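Local coordinates for tailspike protein (Acinetobacter phage vB_ApiP_P1, PDB 6E1R), which probably binds and hydrolyses the surface polysaccharide of its Acinetobacter host, as a trimeric spike on the phage tail, at residues Ala181-Ser186 and Leu204-Asp209; Ala210-Cys215 and Lys235-Leu240. One frame throughout, in Å; residues are numbered along the deposited sequence.

Interaction 1: Ala181-Ser186 and Leu204-Asp209; sequences AFRSTS and LRYGID
Arg183 lies beside Asp209, and the two form a single parallel bridge between their backbones. Asp209 N donates a hydrogen bond to Phe182 O at 2.9 Å. A CA-H...O contact of 3.3 Å runs from Arg183 CA to Asp209 O. The Arg183 side chain then follows the Asp209 residue outward. Its CB is 3.9 Å from Asp209 O, and CG approaches the same oxygen more closely, at 3.5 Å. CG stands anti to the backbone N (chi1 -155°). A bend at chi3 (-68°) then turns the guanidinium back over Asp209 and toward Tyr206. Asp209 CB lies over one guanidinium face, offset from its centre. Arg183 NH1 meets Asp209 OD2 in what is modelled as a salt bridge, but the two atoms are placed too close, so its exact geometry is doubtful. NH2 of Arg183 reaches Tyr206 CD2 at 3.6 Å. The guanidinium and ring planes are nearly perpendicular, 81° apart. Asp209 OD2 has a second, long and weak ion pair with Arg238 NH1. On the inner side, Phe182 and Ile208 lie side by side and point the same way, with Phe182 CD1 4.1 Å from Ile208 CG1. The Phe182 ring also packs edge-to-face with Phe166. A weak hydrogen bond from Ala181 N to Gly207 O, at 3.5 Å, adds to the backbone pairing. Parallel backbone pairing of successive coils, with apolar residues such as Phe182 and Ile208 stacked in register on the inside, is characteristic of the right-handed parallel beta-helix common among phage tailspikes.

Interaction 2: Ala210-Cys215 and Lys235-Leu240; sequences ANLILC and KAIRSL
Ile237 opens the contact by packing on Leu212. Its CG2 branch, anti to the backbone N, does the touching and lies 3.9 Å from Leu212 CD1. The two side chains cross at about a right angle. Arg238 follows, with its CB directed away from the 210-215 segment. Its backbone faces that segment closely: Arg238 O is 3.4 Å from Ala210 O, and as both are acceptors no bond joins them. Ser239 carries the polar part of the contact. Its OG stands beside its own backbone N (chi1 -56°) and donates a hydrogen bond to Ala210 O at 3.1 Å. The donor sits almost in line with the carbonyl, at a C=O...OG angle of 164°. Ser239 CA also lies 3.3 Å from Ala210 O, a CA-H...O contact beside the hydrogen bond. The hydroxyl also lies against an apolar neighbour, with Ser239 OG 3.6 Å from Leu212 CG. Leu240 ends the walk through its carbonyl: Leu240 O is 3.6 Å from Asn211 CG. That oxygen is hydrogen-bonded to Asn187 ND2, while Asn211 ND2 makes a weak bond to Arg246 O. Strands 211-213 and 237-239 run at 89° to each other, 6.3 Å apart at closest, so they are not paired here. The chain has turned, and 211-213 pairs instead with strand 189-196 on an adjoining face of the beta-helix. Strand 235-239 is paired with 267-270 of the next coil, where Ile237 touches Ile267 and Ser239 touches Trp269.

In the fold
Both interactions use strand 208-213, before and after the bend near Asp209. Interaction 1 stacks neighbouring coils on one face, with backbone hydrogen bonds between parallel strands and an arginine-aspartate pair outside. Interaction 2 follows directly in the chain, where the strand has swung onto another face, and it relies on a serine hydroxyl and apolar packing. Both are mostly buried, but interaction 1 has more partly exposed polar side chains. The centres of interaction 1 and interaction 2 lie about 8 Å apart. They meet through probable backbone hydrogen bonds from Gly207 N to Lys235 O and from Arg238 N to Ile208 O, so residues 204-209 lie between 181-186 and 235-240 in the coil stack.

Interaction 1: Ala181-Ser186 and Leu204-Asp209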
ATOM      1  N   ALA A 181     -15.755 -25.438   3.394  1.00 40.49           N
ATOM      2  CA  ALA A 181     -16.481 -24.788   2.310  1.00 41.74           C
ATOM      3  C   ALA A 181     -15.962 -25.210   0.942  1.00 42.79           C
ATOM      4  O   ALA A 181     -16.747 -25.314  -0.008  1.00 37.88           O
ATOM      5  CB  ALA A 181     -16.402 -23.268   2.455  1.00 40.76           C
ATOM      6  N   PHE A 182     -14.659 -25.460   0.819  1.00 48.69           N
ATOM      7  CA  PHE A 182     -14.054 -25.823  -0.454  1.00 45.14           C
ATOM      8  C   PHE A 182     -12.937 -26.831  -0.230  1.00 43.21           C
ATOM      9  O   PHE A 182     -12.209 -26.755   0.764  1.00 33.64           O
ATOM     10  CB  PHE A 182     -13.492 -24.594  -1.183  1.00 39.56           C
ATOM     11  CG  PHE A 182     -14.533 -23.577  -1.549  1.00 38.20           C
ATOM     12  CD1 PHE A 182     -14.852 -22.548  -0.679  1.00 40.97           C
ATOM     13  CD2 PHE A 182     -15.189 -23.649  -2.765  1.00 38.74           C
ATOM     14  CE1 PHE A 182     -15.811 -21.610  -1.012  1.00 40.72           C
ATOM     15  CE2 PHE A 182     -16.148 -22.714  -3.104  1.00 38.07           C
ATOM     16  CZ  PHE A 182     -16.458 -21.693  -2.227  1.00 37.75           C
ATOM     17  N   ARG A 183     -12.808 -27.771  -1.164  1.00 41.89           N
ATOM     18  CA  ARG A 183     -11.684 -28.695  -1.189  1.00 40.69           C
ATOM     19  C   ARG A 183     -11.379 -29.030  -2.641  1.00 41.72           C
ATOM     20  O   ARG A 183     -12.269 -29.010  -3.495  1.00 43.62           O
ATOM     21  CB  ARG A 183     -11.967 -29.977  -0.399  1.00 40.05           C
ATOM     22  CG  ARG A 183     -10.711 -30.675   0.100  1.00 41.67           C
ATOM     23  CD  ARG A 183     -11.042 -31.896   0.942  1.00 42.80           C
ATOM     24  NE  ARG A 183     -11.673 -31.540   2.208  1.00 48.97           N
ATOM     25  CZ  ARG A 183     -11.009 -31.295   3.333  1.00 55.68           C
ATOM     26  NH1 ARG A 183      -9.685 -31.362   3.349  1.00 61.97           N
ATOM     27  NH2 ARG A 183     -11.669 -30.979   4.439  1.00 55.49           N
ATOM     28  N   SER A 184     -10.114 -29.337  -2.914  1.00 43.66           N
ATOM     29  CA  SER A 184      -9.646 -29.573  -4.272  1.00 42.97           C
ATOM     30  C   SER A 184      -9.394 -31.058  -4.499  1.00 48.87           C
ATOM     31  O   SER A 184      -8.830 -31.742  -3.640  1.00 54.92           O
ATOM     32  CB  SER A 184      -8.364 -28.786  -4.559  1.00 34.81           C
ATOM     33  OG  SER A 184      -8.621 -27.395  -4.614  1.00 33.42           O
ATOM     34  N   THR A 185      -9.821 -31.549  -5.659  1.00 44.77           N
ATOM     35  CA  THR A 185      -9.507 -32.903  -6.095  1.00 48.04           C
ATOM     36  C   THR A 185      -8.236 -32.862  -6.936  1.00 53.41           C
ATOM     37  O   THR A 185      -8.172 -32.136  -7.934  1.00 54.93           O
ATOM     38  CB  THR A 185     -10.662 -33.507  -6.892  1.00 48.25           C
ATOM     39  OG1 THR A 185     -11.046 -32.611  -7.942  1.00 54.68           O
ATOM     40  CG2 THR A 185     -11.856 -33.770  -5.988  1.00 44.71           C
ATOM     41  N   SER A 186      -7.229 -33.637  -6.528  1.00 51.36           N
ATOM     42  CA  SER A 186      -5.939 -33.683  -7.217  1.00 51.82           C
ATOM     43  C   SER A 186      -5.318 -32.292  -7.341  1.00 50.01           C
ATOM     44  O   SER A 186      -4.788 -31.921  -8.390  1.00 50.63           O
ATOM     45  CB  SER A 186      -6.072 -34.343  -8.591  1.00 52.27           C
ATOM     46  OG  SER A 186      -4.809 -34.461  -9.222  1.00 59.54           O
ATOM     47  N   LEU A 204     -16.619 -25.023  11.104  1.00 36.59           N
ATOM     48  CA  LEU A 204     -15.905 -25.720  10.047  1.00 41.32           C
ATOM     49  C   LEU A 204     -14.539 -26.183  10.538  1.00 41.01           C
ATOM     50  O   LEU A 204     -13.906 -25.545  11.383  1.00 40.43           O
ATOM     51  CB  LEU A 204     -15.730 -24.806   8.835  1.00 37.93           C
ATOM     52  CG  LEU A 204     -16.979 -24.407   8.050  1.00 38.63           C
ATOM     53  CD1 LEU A 204     -16.653 -23.274   7.087  1.00 33.04           C
ATOM     54  CD2 LEU A 204     -17.552 -25.602   7.305  1.00 37.67           C
ATOM     55  N   ARG A 205     -14.086 -27.317   9.998  1.00 44.03           N
ATOM     56  CA  ARG A 205     -12.720 -27.756  10.260  1.00 45.72           C
ATOM     57  C   ARG A 205     -11.717 -26.896   9.502  1.00 47.26           C
ATOM     58  O   ARG A 205     -10.683 -26.501  10.054  1.00 46.13           O
ATOM     59  CB  ARG A 205     -12.563 -29.231   9.888  1.00 47.19           C
ATOM     60  CG  ARG A 205     -11.174 -29.789  10.138  1.00 45.36           C
ATOM     61  CD  ARG A 205     -10.770 -29.658  11.594  1.00 46.03           C
ATOM     62  NE  ARG A 205      -9.420 -30.161  11.826  1.00 45.45           N
ATOM     63  CZ  ARG A 205      -8.323 -29.418  11.731  1.00 47.76           C
ATOM     64  NH1 ARG A 205      -8.415 -28.136  11.403  1.00 47.40           N
ATOM     65  NH2 ARG A 205      -7.132 -29.956  11.959  1.00 49.25           N
ATOM     66  N   TYR A 206     -12.011 -26.591   8.240  1.00 45.87           N
ATOM     67  CA  TYR A 206     -11.223 -25.665   7.439  1.00 43.31           C
ATOM     68  C   TYR A 206     -12.166 -24.672   6.781  1.00 45.34           C
ATOM     69  O   TYR A 206     -13.210 -25.066   6.252  1.00 52.56           O
ATOM     70  CB  TYR A 206     -10.409 -26.397   6.366  1.00 45.20           C
ATOM     71  CG  TYR A 206      -9.537 -27.508   6.897  1.00 48.41           C
ATOM     72  CD1 TYR A 206      -8.291 -27.239   7.448  1.00 48.90           C
ATOM     73  CD2 TYR A 206      -9.957 -28.829   6.840  1.00 52.30           C
ATOM     74  CE1 TYR A 206      -7.492 -28.255   7.931  1.00 50.83           C
ATOM     75  CE2 TYR A 206      -9.165 -29.852   7.318  1.00 55.82           C
ATOM     76  CZ  TYR A 206      -7.935 -29.560   7.864  1.00 54.45           C
ATOM     77  OH  TYR A 206      -7.145 -30.579   8.341  1.00 56.88           O
ATOM     78  N   GLY A 207     -11.809 -23.393   6.824  1.00 44.75           N
ATOM     79  CA  GLY A 207     -12.585 -22.397   6.115  1.00 44.33           C
ATOM     80  C   GLY A 207     -12.534 -22.646   4.623  1.00 47.64           C
ATOM     81  O   GLY A 207     -13.573 -22.787   3.969  1.00 48.78           O
ATOM     82  N   ILE A 208     -11.321 -22.700   4.074  1.00 44.86           N
ATOM     83  CA  ILE A 208     -11.091 -23.043   2.675  1.00 37.72           C
ATOM     84  C   ILE A 208      -9.933 -24.030   2.625  1.00 37.81           C
ATOM     85  O   ILE A 208      -8.823 -23.707   3.062  1.00 42.34           O
ATOM     86  CB  ILE A 208     -10.776 -21.810   1.811  1.00 31.46           C
ATOM     87  CG1 ILE A 208     -11.971 -20.856   1.776  1.00 31.01           C
ATOM     88  CG2 ILE A 208     -10.391 -22.234   0.402  1.00 33.30           C
ATOM     89  CD1 ILE A 208     -11.728 -19.611   0.953  1.00 32.48           C
ATOM     90  N   ASP A 209     -10.186 -25.229   2.101  1.00 41.10           N
ATOM     91  CA  ASP A 209      -9.134 -26.230   1.965  1.00 43.16           C
ATOM     92  C   ASP A 209      -8.901 -26.566   0.498  1.00 44.47           C
ATOM     93  O   ASP A 209      -8.796 -27.742   0.131  1.00 44.86           O
ATOM     94  CB  ASP A 209      -9.478 -27.491   2.761  1.00 48.83           C
ATOM     95  CG  ASP A 209      -8.262 -28.363   3.024  1.00 58.02           C
ATOM     96  OD1 ASP A 209      -7.157 -28.004   2.560  1.00 57.80           O
ATOM     97  OD2 ASP A 209      -8.409 -29.406   3.693  1.00 63.44           O
TER

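Interaction 2: Ala210-Cys215 and Lys235-Leu240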
ATOM      1  N   ALA A 210      -8.830 -25.544  -0.348  1.00 45.97           N
ATOM      2  CA  ALA A 210      -8.641 -25.707  -1.781  1.00 42.78           C
ATOM      3  C   ALA A 210      -7.399 -24.948  -2.230  1.00 37.99           C
ATOM      4  O   ALA A 210      -6.867 -24.097  -1.512  1.00 34.05           O
ATOM      5  CB  ALA A 210      -9.875 -25.226  -2.557  1.00 41.90           C
ATOM      6  N   ASN A 211      -6.942 -25.258  -3.441  1.00 37.47           N
ATOM      7  CA  ASN A 211      -5.745 -24.634  -4.004  1.00 36.09           C
ATOM      8  C   ASN A 211      -6.155 -23.306  -4.629  1.00 35.81           C
ATOM      9  O   ASN A 211      -6.598 -23.252  -5.779  1.00 38.29           O
ATOM     10  CB  ASN A 211      -5.090 -25.559  -5.024  1.00 36.42           C
ATOM     11  CG  ASN A 211      -3.668 -25.149  -5.359  1.00 39.26           C
ATOM     12  OD1 ASN A 211      -3.108 -24.249  -4.737  1.00 38.06           O
ATOM     13  ND2 ASN A 211      -3.076 -25.814  -6.346  1.00 41.59           N
ATOM     14  N   LEU A 212      -5.996 -22.225  -3.868  1.00 32.79           N
ATOM     15  CA  LEU A 212      -6.436 -20.905  -4.298  1.00 33.14           C
ATOM     16  C   LEU A 212      -5.414 -20.258  -5.222  1.00 40.50           C
ATOM     17  O   LEU A 212      -4.204 -20.365  -5.003  1.00 48.70           O
ATOM     18  CB  LEU A 212      -6.662 -20.008  -3.081  1.00 30.01           C
ATOM     19  CG  LEU A 212      -7.750 -20.452  -2.104  1.00 37.25           C
ATOM     20  CD1 LEU A 212      -7.723 -19.590  -0.854  1.00 41.40           C
ATOM     21  CD2 LEU A 212      -9.116 -20.397  -2.768  1.00 41.79           C
ATOM     22  N   ILE A 213      -5.905 -19.569  -6.248  1.00 39.52           N
ATOM     23  CA  ILE A 213      -5.039 -18.768  -7.108  1.00 39.28           C
ATOM     24  C   ILE A 213      -5.882 -17.679  -7.758  1.00 38.69           C
ATOM     25  O   ILE A 213      -7.014 -17.920  -8.187  1.00 41.07           O
ATOM     26  CB  ILE A 213      -4.304 -19.636  -8.158  1.00 35.29           C
ATOM     27  CG1 ILE A 213      -3.318 -18.782  -8.960  1.00 34.12           C
ATOM     28  CG2 ILE A 213      -5.287 -20.324  -9.083  1.00 33.15           C
ATOM     29  CD1 ILE A 213      -2.434 -19.578  -9.897  1.00 32.92           C
ATOM     30  N   LEU A 214      -5.321 -16.467  -7.803  1.00 40.23           N
ATOM     31  CA  LEU A 214      -5.984 -15.300  -8.388  1.00 39.27           C
ATOM     32  C   LEU A 214      -7.348 -15.048  -7.744  1.00 41.63           C
ATOM     33  O   LEU A 214      -8.337 -14.773  -8.425  1.00 45.08           O
ATOM     34  CB  LEU A 214      -6.113 -15.448  -9.905  1.00 38.89           C
ATOM     35  CG  LEU A 214      -4.837 -15.167 -10.704  1.00 36.77           C
ATOM     36  CD1 LEU A 214      -4.995 -15.611 -12.148  1.00 37.65           C
ATOM     37  CD2 LEU A 214      -4.471 -13.693 -10.636  1.00 35.10           C
ATOM     38  N   CYS A 215      -7.398 -15.136  -6.416  1.00 38.88           N
ATOM     39  CA  CYS A 215      -8.620 -14.924  -5.650  1.00 38.13           C
ATOM     40  C   CYS A 215      -8.459 -13.704  -4.756  1.00 39.35           C
ATOM     41  O   CYS A 215      -7.439 -13.560  -4.074  1.00 41.20           O
ATOM     42  CB  CYS A 215      -8.962 -16.149  -4.801  1.00 35.36           C
ATOM     43  SG  CYS A 215      -9.350 -17.629  -5.750  1.00 38.86           S
ATOM     44  N   LYS A 235      -9.096 -24.017  10.995  1.00 44.34           N
ATOM     45  CA  LYS A 235      -8.074 -23.335  10.218  1.00 43.11           C
ATOM     46  C   LYS A 235      -8.764 -22.538   9.123  1.00 47.26           C
ATOM     47  O   LYS A 235      -9.670 -23.050   8.457  1.00 46.88           O
ATOM     48  CB  LYS A 235      -7.064 -24.321   9.623  1.00 41.84           C
ATOM     49  CG  LYS A 235      -5.997 -23.659   8.763  1.00 38.65           C
ATOM     50  CD  LYS A 235      -4.962 -24.658   8.275  1.00 39.55           C
ATOM     51  CE  LYS A 235      -4.159 -25.222   9.438  1.00 37.99           C
ATOM     52  NZ  LYS A 235      -3.137 -26.211   8.995  1.00 38.35           N
ATOM     53  N   ALA A 236      -8.341 -21.288   8.945  1.00 42.75           N
ATOM     54  CA  ALA A 236      -8.999 -20.417   7.980  1.00 37.32           C
ATOM     55  C   ALA A 236      -8.764 -20.901   6.555  1.00 37.91           C
ATOM     56  O   ALA A 236      -9.714 -21.153   5.805  1.00 40.33           O
ATOM     57  CB  ALA A 236      -8.513 -18.978   8.154  1.00 35.02           C
ATOM     58  N   ILE A 237      -7.501 -21.036   6.160  1.00 38.96           N
ATOM     59  CA  ILE A 237      -7.144 -21.352   4.782  1.00 35.90           C
ATOM     60  C   ILE A 237      -6.015 -22.375   4.766  1.00 39.10           C
ATOM     61  O   ILE A 237      -5.050 -22.267   5.530  1.00 41.18           O
ATOM     62  CB  ILE A 237      -6.743 -20.079   4.002  1.00 32.84           C
ATOM     63  CG1 ILE A 237      -7.937 -19.130   3.886  1.00 32.05           C
ATOM     64  CG2 ILE A 237      -6.205 -20.428   2.621  1.00 30.62           C
ATOM     65  CD1 ILE A 237      -7.602 -17.809   3.264  1.00 28.82           C
ATOM     66  N   ARG A 238      -6.148 -23.374   3.892  1.00 34.18           N
ATOM     67  CA  ARG A 238      -5.089 -24.344   3.607  1.00 37.08           C
ATOM     68  C   ARG A 238      -5.076 -24.559   2.098  1.00 43.39           C
ATOM     69  O   ARG A 238      -5.946 -25.252   1.562  1.00 46.19           O
ATOM     70  CB  ARG A 238      -5.298 -25.680   4.304  1.00 37.80           C
ATOM     71  CG  ARG A 238      -4.093 -26.598   4.108  1.00 35.21           C
ATOM     72  CD  ARG A 238      -4.422 -28.065   4.333  1.00 42.94           C
ATOM     73  NE  ARG A 238      -4.492 -28.498   5.720  1.00 51.98           N
ATOM     74  CZ  ARG A 238      -4.896 -29.714   6.078  1.00 53.05           C
ATOM     75  NH1 ARG A 238      -5.262 -30.584   5.147  1.00 37.37           N
ATOM     76  NH2 ARG A 238      -4.932 -30.060   7.356  1.00 63.57           N
ATOM     77  N   SER A 239      -4.101 -23.972   1.419  1.00 37.18           N
ATOM     78  CA  SER A 239      -3.971 -24.114  -0.026  1.00 36.93           C
ATOM     79  C   SER A 239      -2.743 -24.978  -0.285  1.00 37.32           C
ATOM     80  O   SER A 239      -1.608 -24.511  -0.167  1.00 34.52           O
ATOM     81  CB  SER A 239      -3.865 -22.752  -0.705  1.00 39.79           C
ATOM     82  OG  SER A 239      -4.975 -21.937  -0.378  1.00 41.25           O
ATOM     83  N   LEU A 240      -2.970 -26.234  -0.649  1.00 39.26           N
ATOM     84  CA  LEU A 240      -1.898 -27.167  -0.956  1.00 32.49           C
ATOM     85  C   LEU A 240      -1.880 -27.427  -2.454  1.00 45.32           C
ATOM     86  O   LEU A 240      -2.899 -27.820  -3.033  1.00 53.57           O
ATOM     87  CB  LEU A 240      -2.067 -28.477  -0.185  1.00 33.61           C
ATOM     88  CG  LEU A 240      -2.169 -28.343   1.336  1.00 33.01           C
ATOM     89  CD1 LEU A 240      -2.107 -29.709   2.004  1.00 34.53           C
ATOM     90  CD2 LEU A 240      -1.084 -27.421   1.882  1.00 43.35           C
TER